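Local coordinates for protein bacteriorhodopsin (Nanosalina sp., PDB 6EYU) that probably pumps protons inward across the cell membrane, as a retinal-binding xenorhodopsin of the microbial rhodopsin family, at residues A92-L103 against F148-L159. Sequence-based numbering, arbitrary orientation.
Sequences AFHGADTKRYDL and FREIAEESSDGL. With MUN ([(2~{S})-2,3-bis(oxidanyl)propyl] (~{E})-undec-2-enoate), chain N; MUN ([(2~{S})-2,3-bis(oxidanyl)propyl] (~{E})-undec-2-enoate), chain V.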
ATOM      1  N   ALA A  92     -17.896  14.982   2.736  1.00 59.78           N
ATOM      2  CA  ALA A  92     -17.785  16.135   3.621  1.00 60.52           C
ATOM      3  C   ALA A  92     -17.044  17.274   2.927  1.00 61.42           C
ATOM      4  O   ALA A  92     -17.413  18.440   3.063  1.00 66.13           O
ATOM      5  CB  ALA A  92     -17.070  15.745   4.906  1.00 61.52           C
ATOM      6  N   PHE A  93     -15.978  16.930   2.211  1.00 62.15           N
ATOM      7  CA  PHE A  93     -15.144  17.931   1.555  1.00 61.78           C
ATOM      8  C   PHE A  93     -15.896  18.581   0.401  1.00 60.29           C
ATOM      9  O   PHE A  93     -15.522  19.656  -0.070  1.00 63.60           O
ATOM     10  CB  PHE A  93     -13.853  17.292   1.042  1.00 67.66           C
ATOM     11  CG  PHE A  93     -12.854  17.000   2.124  1.00 66.40           C
ATOM     12  CD1 PHE A  93     -13.167  17.236   3.452  1.00 64.50           C
ATOM     13  CD2 PHE A  93     -11.596  16.515   1.811  1.00 70.30           C
ATOM     14  CE1 PHE A  93     -12.247  16.982   4.451  1.00 71.35           C
ATOM     15  CE2 PHE A  93     -10.670  16.259   2.806  1.00 69.59           C
ATOM     16  CZ  PHE A  93     -10.996  16.495   4.127  1.00 69.68           C
ATOM     17  N   HIS A  94     -16.963  17.928  -0.044  1.00 61.08           N
ATOM     18  CA  HIS A  94     -17.506  18.174  -1.373  1.00 61.08           C
ATOM     19  C   HIS A  94     -17.966  19.621  -1.515  1.00 65.32           C
ATOM     20  O   HIS A  94     -17.790  20.236  -2.566  1.00 70.43           O
ATOM     21  CB  HIS A  94     -18.672  17.227  -1.653  1.00 62.75           C
ATOM     22  CG  HIS A  94     -19.250  17.373  -3.025  1.00 64.97           C
ATOM     23  ND1 HIS A  94     -18.491  17.242  -4.168  1.00 66.71           N
ATOM     24  CD2 HIS A  94     -20.487  17.739  -3.437  1.00 65.38           C
ATOM     25  CE1 HIS A  94     -19.250  17.460  -5.226  1.00 66.18           C
ATOM     26  NE2 HIS A  94     -20.467  17.764  -4.810  1.00 66.60           N
ATOM     27  N   GLY A  95     -18.564  20.158  -0.456  1.00 68.51           N
ATOM     28  CA  GLY A  95     -19.151  21.492  -0.511  1.00 66.52           C
ATOM     29  C   GLY A  95     -18.306  22.526   0.208  1.00 64.97           C
ATOM     30  O   GLY A  95     -18.642  23.710   0.225  1.00 65.67           O
ATOM     31  N   ALA A  96     -17.223  22.075   0.833  1.00 66.39           N
ATOM     32  CA  ALA A  96     -16.600  22.834   1.914  1.00 72.81           C
ATOM     33  C   ALA A  96     -15.436  23.685   1.416  1.00 76.40           C
ATOM     34  O   ALA A  96     -14.798  23.363   0.413  1.00 85.14           O
ATOM     35  CB  ALA A  96     -16.135  21.895   3.017  1.00 71.28           C
ATOM     36  N   ASP A  97     -15.085  24.695   2.207  1.00 81.48           N
ATOM     37  CA  ASP A  97     -14.015  25.624   1.857  1.00 83.67           C
ATOM     38  C   ASP A  97     -12.648  25.010   2.140  1.00 79.95           C
ATOM     39  O   ASP A  97     -11.730  25.120   1.327  1.00 90.58           O
ATOM     40  CB  ASP A  97     -14.172  26.922   2.654  1.00 89.02           C
ATOM     41  CG  ASP A  97     -13.121  27.956   2.299  1.00 95.32           C
ATOM     42  OD1 ASP A  97     -12.098  27.580   1.690  1.00 97.42           O
ATOM     43  OD2 ASP A  97     -13.283  29.128   2.699  1.00105.77           O
ATOM     44  N   THR A  98     -12.479  24.491   3.352  1.00 79.70           N
ATOM     45  CA  THR A  98     -11.199  23.934   3.773  1.00 86.83           C
ATOM     46  C   THR A  98     -11.190  22.418   3.609  1.00 86.97           C
ATOM     47  O   THR A  98     -12.049  21.721   4.150  1.00 74.93           O
ATOM     48  CB  THR A  98     -10.892  24.276   5.243  1.00 99.30           C
ATOM     49  OG1 THR A  98     -12.040  23.997   6.054  1.00 95.12           O
ATOM     50  CG2 THR A  98     -10.517  25.743   5.384  1.00104.11           C
ATOM     51  N   LYS A  99     -10.279  21.928   2.775  1.00 92.08           N
ATOM     52  CA  LYS A  99     -10.011  20.499   2.685  1.00 88.87           C
ATOM     53  C   LYS A  99      -8.804  20.130   3.540  1.00 85.67           C
ATOM     54  O   LYS A  99      -7.696  20.610   3.304  1.00 92.64           O
ATOM     55  CB  LYS A  99      -9.755  20.101   1.229  1.00 95.21           C
ATOM     56  CG  LYS A  99     -11.021  19.899   0.411  1.00 99.58           C
ATOM     57  CD  LYS A  99     -11.623  21.223  -0.029  1.00100.96           C
ATOM     58  CE  LYS A  99     -13.102  21.080  -0.345  1.00112.13           C
ATOM     59  NZ  LYS A  99     -13.550  22.030  -1.401  1.00121.05           N
ATOM     60  N   ARG A 100      -9.034  19.310   4.560  1.00 83.80           N
ATOM     61  CA  ARG A 100      -7.970  18.913   5.474  1.00 81.09           C
ATOM     62  C   ARG A 100      -7.534  17.478   5.206  1.00 77.74           C
ATOM     63  O   ARG A 100      -8.011  16.542   5.849  1.00 78.06           O
ATOM     64  CB  ARG A 100      -8.433  19.059   6.924  1.00 77.43           C
ATOM     65  CG  ARG A 100      -8.438  20.494   7.421  1.00 77.99           C
ATOM     66  CD  ARG A 100      -7.186  20.807   8.224  1.00 83.64           C
ATOM     67  NE  ARG A 100      -7.383  20.571   9.650  1.00 90.58           N
ATOM     68  CZ  ARG A 100      -6.434  20.143  10.475  1.00103.28           C
ATOM     69  NH1 ARG A 100      -5.192  19.989  10.037  1.00115.18           N
ATOM     70  NH2 ARG A 100      -6.716  19.914  11.750  1.00110.55           N
ATOM     71  N   TYR A 101      -6.567  17.321   4.308  1.00 81.60           N
ATOM     72  CA  TYR A 101      -6.218  16.009   3.779  1.00 85.85           C
ATOM     73  C   TYR A 101      -5.384  15.224   4.786  1.00 85.04           C
ATOM     74  O   TYR A 101      -5.133  14.033   4.601  1.00 79.05           O
ATOM     75  CB  TYR A 101      -5.445  16.155   2.467  1.00 87.92           C
ATOM     76  CG  TYR A 101      -6.317  16.505   1.282  1.00 94.90           C
ATOM     77  CD1 TYR A 101      -7.154  15.556   0.708  1.00 99.36           C
ATOM     78  CD2 TYR A 101      -6.388  17.809   0.811  1.00 95.09           C
ATOM     79  CE1 TYR A 101      -7.991  15.883  -0.341  1.00 96.27           C
ATOM     80  CE2 TYR A 101      -7.222  18.145  -0.240  1.00 91.16           C
ATOM     81  CZ  TYR A 101      -8.019  17.178  -0.813  1.00 95.10           C
ATOM     82  OH  TYR A 101      -8.848  17.507  -1.860  1.00101.23           O
ATOM     83  N   ASP A 102      -4.983  15.887   5.866  1.00 79.52           N
ATOM     84  CA  ASP A 102      -4.281  15.215   6.954  1.00 77.38           C
ATOM     85  C   ASP A 102      -5.259  14.445   7.835  1.00 72.43           C
ATOM     86  O   ASP A 102      -4.970  13.328   8.268  1.00 73.89           O
ATOM     87  CB  ASP A 102      -3.500  16.226   7.798  1.00 85.05           C
ATOM     88  CG  ASP A 102      -4.323  17.447   8.159  1.00 84.25           C
ATOM     89  OD1 ASP A 102      -5.305  17.735   7.443  1.00 81.85           O
ATOM     90  OD2 ASP A 102      -3.920  18.181   9.085  1.00 77.35           O
ATOM     91  N   LEU A 103      -6.457  14.994   8.000  1.00 66.50           N
ATOM     92  CA  LEU A 103      -7.547  14.273   8.648  1.00 66.53           C
ATOM     93  C   LEU A 103      -8.002  13.096   7.791  1.00 62.81           C
ATOM     94  O   LEU A 103      -8.315  12.024   8.308  1.00 67.12           O
ATOM     95  CB  LEU A 103      -8.725  15.214   8.909  1.00 68.69           C
ATOM     96  CG  LEU A 103      -8.409  16.415   9.803  1.00 74.81           C
ATOM     97  CD1 LEU A 103      -9.663  17.234  10.066  1.00 84.71           C
ATOM     98  CD2 LEU A 103      -7.781  15.955  11.109  1.00 74.78           C
ATOM     99  N   PHE A 148     -14.649  16.330  10.869  1.00 56.65           N
ATOM    100  CA  PHE A 148     -15.247  16.094   9.559  1.00 64.66           C
ATOM    101  C   PHE A 148     -16.652  16.679   9.497  1.00 65.35           C
ATOM    102  O   PHE A 148     -17.043  17.268   8.490  1.00 62.05           O
ATOM    103  CB  PHE A 148     -15.290  14.597   9.249  1.00 65.27           C
ATOM    104  CG  PHE A 148     -14.062  14.091   8.551  1.00 65.14           C
ATOM    105  CD1 PHE A 148     -13.877  14.332   7.199  1.00 66.69           C
ATOM    106  CD2 PHE A 148     -13.000  13.586   9.283  1.00 69.92           C
ATOM    107  CE1 PHE A 148     -12.700  13.974   6.570  1.00 68.72           C
ATOM    108  CE2 PHE A 148     -11.818  13.229   8.662  1.00 71.49           C
ATOM    109  CZ  PHE A 148     -11.670  13.417   7.303  1.00 68.45           C
ATOM    110  N   ARG A 149     -17.349  16.640  10.628  1.00 73.13           N
ATOM    111  CA  ARG A 149     -18.685  17.214  10.721  1.00 73.18           C
ATOM    112  C   ARG A 149     -18.628  18.730  10.584  1.00 67.33           C
ATOM    113  O   ARG A 149     -19.446  19.331   9.887  1.00 65.33           O
ATOM    114  CB  ARG A 149     -19.325  16.837  12.056  1.00 77.95           C
ATOM    115  CG  ARG A 149     -20.695  17.450  12.277  1.00 85.86           C
ATOM    116  CD  ARG A 149     -21.034  17.508  13.756  1.00 98.91           C
ATOM    117  NE  ARG A 149     -21.433  18.845  14.178  1.00107.47           N
ATOM    118  CZ  ARG A 149     -22.513  19.103  14.908  1.00120.47           C
ATOM    119  NH1 ARG A 149     -22.770  20.343  15.303  1.00128.67           N
ATOM    120  NH2 ARG A 149     -23.329  18.117  15.254  1.00122.48           N
ATOM    121  N   GLU A 150     -17.656  19.345  11.251  1.00 65.54           N
ATOM    122  CA  GLU A 150     -17.455  20.784  11.154  1.00 69.76           C
ATOM    123  C   GLU A 150     -17.213  21.195   9.706  1.00 66.14           C
ATOM    124  O   GLU A 150     -17.699  22.233   9.256  1.00 64.20           O
ATOM    125  CB  GLU A 150     -16.270  21.213  12.020  1.00 77.96           C
ATOM    126  CG  GLU A 150     -16.586  21.268  13.506  1.00 88.83           C
ATOM    127  CD  GLU A 150     -15.404  21.727  14.335  1.00107.53           C
ATOM    128  OE1 GLU A 150     -14.614  22.558  13.839  1.00121.21           O
ATOM    129  OE2 GLU A 150     -15.241  21.226  15.468  1.00109.95           O
ATOM    130  N   ILE A 151     -16.446  20.384   8.985  1.00 65.32           N
ATOM    131  CA  ILE A 151     -16.081  20.700   7.610  1.00 62.70           C
ATOM    132  C   ILE A 151     -17.283  20.539   6.685  1.00 62.05           C
ATOM    133  O   ILE A 151     -17.468  21.324   5.754  1.00 62.88           O
ATOM    134  CB  ILE A 151     -14.941  19.795   7.110  1.00 63.00           C
ATOM    135  CG1 ILE A 151     -13.634  20.145   7.824  1.00 66.07           C
ATOM    136  CG2 ILE A 151     -14.773  19.940   5.605  1.00 60.10           C
ATOM    137  CD1 ILE A 151     -12.566  19.081   7.695  1.00 66.93           C
ATOM    138  N   ALA A 152     -18.146  19.579   7.003  1.00 61.76           N
ATOM    139  CA  ALA A 152     -19.392  19.397   6.268  1.00 61.27           C
ATOM    140  C   ALA A 152     -20.319  20.589   6.479  1.00 64.21           C
ATOM    141  O   ALA A 152     -20.943  21.075   5.536  1.00 63.18           O
ATOM    142  CB  ALA A 152     -20.076  18.110   6.702  1.00 61.57           C
ATOM    143  N   GLU A 153     -20.346  21.104   7.704  1.00 69.00           N
ATOM    144  CA  GLU A 153     -21.222  22.218   8.048  1.00 74.53           C
ATOM    145  C   GLU A 153     -20.715  23.513   7.422  1.00 76.76           C
ATOM    146  O   GLU A 153     -21.434  24.512   7.372  1.00 84.09           O
ATOM    147  CB  GLU A 153     -21.314  22.373   9.567  1.00 78.47           C
ATOM    148  CG  GLU A 153     -22.166  21.312  10.242  1.00 84.81           C
ATOM    149  CD  GLU A 153     -22.176  21.442  11.752  1.00 91.29           C
ATOM    150  OE1 GLU A 153     -21.574  22.406  12.271  1.00110.66           O
ATOM    151  OE2 GLU A 153     -22.773  20.572  12.421  1.00 93.03           O
ATOM    152  N   GLU A 154     -19.520  23.454   6.846  1.00 76.10           N
ATOM    153  CA  GLU A 154     -18.987  24.564   6.065  1.00 74.35           C
ATOM    154  C   GLU A 154     -19.781  24.744   4.777  1.00 69.27           C
ATOM    155  O   GLU A 154     -19.739  25.806   4.155  1.00 65.19           O
ATOM    156  CB  GLU A 154     -17.514  24.321   5.736  1.00 82.55           C
ATOM    157  CG  GLU A 154     -16.584  25.425   6.210  1.00 87.35           C
ATOM    158  CD  GLU A 154     -15.130  24.996   6.226  1.00 86.60           C
ATOM    159  OE1 GLU A 154     -14.724  24.236   5.322  1.00 76.95           O
ATOM    160  OE2 GLU A 154     -14.391  25.430   7.135  1.00 90.68           O
ATOM    161  N   SER A 155     -20.416  23.669   4.325  1.00 68.18           N
ATOM    162  CA  SER A 155     -21.041  23.648   3.008  1.00 70.46           C
ATOM    163  C   SER A 155     -22.507  24.055   3.095  1.00 71.84           C
ATOM    164  O   SER A 155     -22.980  24.488   4.146  1.00 78.07           O
ATOM    165  CB  SER A 155     -20.930  22.254   2.387  1.00 67.24           C
ATOM    166  OG  SER A 155     -20.673  21.274   3.377  1.00 67.27           O
ATOM    167  N   SER A 156     -23.244  23.785   2.024  1.00 68.04           N
ATOM    168  CA  SER A 156     -24.683  24.008   2.002  1.00 65.98           C
ATOM    169  C   SER A 156     -25.389  23.068   2.971  1.00 63.89           C
ATOM    170  O   SER A 156     -24.874  21.999   3.298  1.00 59.67           O
ATOM    171  CB  SER A 156     -25.227  23.798   0.588  1.00 66.05           C
ATOM    172  OG  SER A 156     -25.365  22.418   0.297  1.00 64.95           O
ATOM    173  N   ASP A 157     -26.625  23.411   3.317  1.00 65.16           N
ATOM    174  CA  ASP A 157     -27.385  22.648   4.298  1.00 65.34           C
ATOM    175  C   ASP A 157     -27.682  21.244   3.781  1.00 64.39           C
ATOM    176  O   ASP A 157     -27.616  20.271   4.531  1.00 67.28           O
ATOM    177  CB  ASP A 157     -28.692  23.368   4.632  1.00 68.40           C
ATOM    178  CG  ASP A 157     -28.473  24.607   5.480  1.00 72.01           C
ATOM    179  OD1 ASP A 157     -27.303  24.933   5.767  1.00 74.60           O
ATOM    180  OD2 ASP A 157     -29.472  25.257   5.852  1.00 78.36           O
ATOM    181  N   GLY A 158     -27.961  21.140   2.486  1.00 64.06           N
ATOM    182  CA  GLY A 158     -28.208  19.848   1.857  1.00 63.29           C
ATOM    183  C   GLY A 158     -27.003  18.933   1.946  1.00 62.43           C
ATOM    184  O   GLY A 158     -27.125  17.762   2.307  1.00 62.25           O
ATOM    185  N   LEU A 159     -25.829  19.477   1.637  1.00 64.46           N
ATOM    186  CA  LEU A 159     -24.591  18.708   1.679  1.00 65.75           C
ATOM    187  C   LEU A 159     -24.242  18.331   3.116  1.00 62.74           C
ATOM    188  O   LEU A 159     -23.781  17.220   3.381  1.00 58.14           O
ATOM    189  CB  LEU A 159     -23.446  19.518   1.065  1.00 69.88           C
ATOM    190  CG  LEU A 159     -22.839  18.979  -0.234  1.00 67.24           C
ATOM    191  CD1 LEU A 159     -23.676  17.848  -0.812  1.00 67.36           C
ATOM    192  CD2 LEU A 159     -22.681  20.102  -1.247  1.00 67.82           C
TER
HETATM  193  CAR MUN N 311      -0.784   2.659   9.084  1.00 71.42           C
HETATM  194  CAQ MUN N 311      -0.463   3.695   8.008  1.00 58.32           C
HETATM  195  CAP MUN N 311      -1.031   5.046   8.439  1.00 52.25           C
HETATM  196  CAO MUN N 311      -0.546   6.135   7.487  1.00 54.75           C
HETATM  197  CAN MUN N 311      -1.394   7.385   7.710  1.00 60.07           C
HETATM  198  CAM MUN N 311      -0.487   8.611   7.742  1.00 59.81           C
HETATM  199  CAK MUN N 311      -1.072   9.675   6.816  1.00 60.57           C
HETATM  200  CAH MUN N 311      -1.056  11.027   7.526  1.00 63.66           C
HETATM  201  CAF MUN N 311      -0.246  12.015   6.688  1.00 65.16           C
HETATM  202  CAC MUN N 311      -0.931  13.361   6.424  1.00 56.56           C
HETATM  203  CAA MUN N 311      -0.594  14.025   5.084  1.00 66.25           C
HETATM  204  OAD MUN N 311       0.342  13.615   4.399  1.00 98.73           O
HETATM  205  OAB MUN N 311      -1.207  15.223   4.872  1.00 66.83           O
HETATM  206  CAE MUN N 311      -0.570  15.869   3.767  1.00 73.67           C
HETATM  207  CAG MUN N 311      -1.251  17.210   3.489  1.00 80.65           C
HETATM  208  OAJ MUN N 311      -1.945  17.646   4.661  1.00 82.24           O
HETATM  209  CAI MUN N 311      -0.190  18.245   3.108  1.00 87.22           C
HETATM  210  OAL MUN N 311      -0.767  19.553   3.142  1.00 85.63           O
HETATM  211  CAQ MUN V 319      -6.553   8.515  15.330  1.00 62.85           C
HETATM  212  CAP MUN V 319      -7.464   9.738  15.218  1.00 71.19           C
HETATM  213  CAO MUN V 319      -6.791  10.939  15.887  1.00 79.08           C
HETATM  214  CAN MUN V 319      -6.731  12.105  14.897  1.00 78.33           C
HETATM  215  CAM MUN V 319      -6.732  13.436  15.656  1.00 84.53           C
HETATM  216  CAK MUN V 319      -6.434  14.572  14.673  1.00 85.44           C
HETATM  217  CAH MUN V 319      -6.705  15.933  15.327  1.00 96.05           C
HETATM  218  CAF MUN V 319      -8.123  15.971  15.911  1.00 98.05           C
HETATM  219  CAC MUN V 319      -9.087  17.031  15.298  1.00 92.54           C
HETATM  220  CAA MUN V 319      -8.431  18.359  14.829  1.00 99.90           C
HETATM  221  OAD MUN V 319      -7.278  18.361  14.399  1.00116.52           O
HETATM  222  OAB MUN V 319      -9.323  19.366  14.609  1.00 90.94           O
HETATM  223  CAE MUN V 319      -8.695  20.481  13.969  1.00 97.71           C
HETATM  224  CAG MUN V 319      -9.706  21.624  13.828  1.00100.21           C
HETATM  225  OAJ MUN V 319     -10.627  21.581  14.920  1.00119.62           O
HETATM  226  CAI MUN V 319      -8.970  22.966  13.834  1.00105.75           C
HETATM  227  OAL MUN V 319      -9.888  24.011  14.168  1.00110.08           O
HETATM  228  O   HOH W   1     -19.603  18.750   1.541  1.00 90.52           O
HETATM  229  O   HOH W   2     -21.549  23.799  -0.239  1.00100.83           O
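E154 reaches across to the loop at D97 and T98 and grips it with one carboxylate oxygen. E154 OE1 accepts from T98 OG1 at 2.8 Å, through the syn lone pair. The backbone N of T98 also donates to E154 OE1, at 3.0 Å. That bond is nearly straight (173°) but arrives from above the carboxylate plane. D97 N adds a weak bond to the same oxygen. T98 OG1 sits between its backbone N and carbonyl carbon (chi1 48°), which lets hydroxyl and amide converge on OE1.

Apolar contacts run alongside these bonds. I151 sends its two branches to different partners. I151 CG2 rests 3.5 Å from A96 CB and also touches F93 CD1, while CD1 meets the F93 ring and L103. The F93 and F148 planes differ by 15°, but the rings are offset so far that they hardly overlap, with centroids 5.7 Å apart. They meet mainly through their CE1 atoms. Through CE2 the F148 ring also touches L103 CB, at 3.7 Å. A92 CB lies at its edge. An alanine in place of F148 would probably open a gap between A92, F93 and L103.

Each segment holds two helix ends and the loop between them, in the seven-helix microbial rhodopsin fold. One joins helix 72-93 to helix 101-124, and the other joins helix 147-152 to helix 157-183. L104 and L107 of helix 101-124 and Y163 of helix 157-183 also pack on F148.

The S155 side chain packs on the backbone of G95, with S155 CB 3.4 Å from G95 C. One water ties A92 O to G95 N within 92-103. A second donates to G95 O and accepts from S156 N, bridging the segments. S156 also caps helix 157-183, its OG accepting from L159 N.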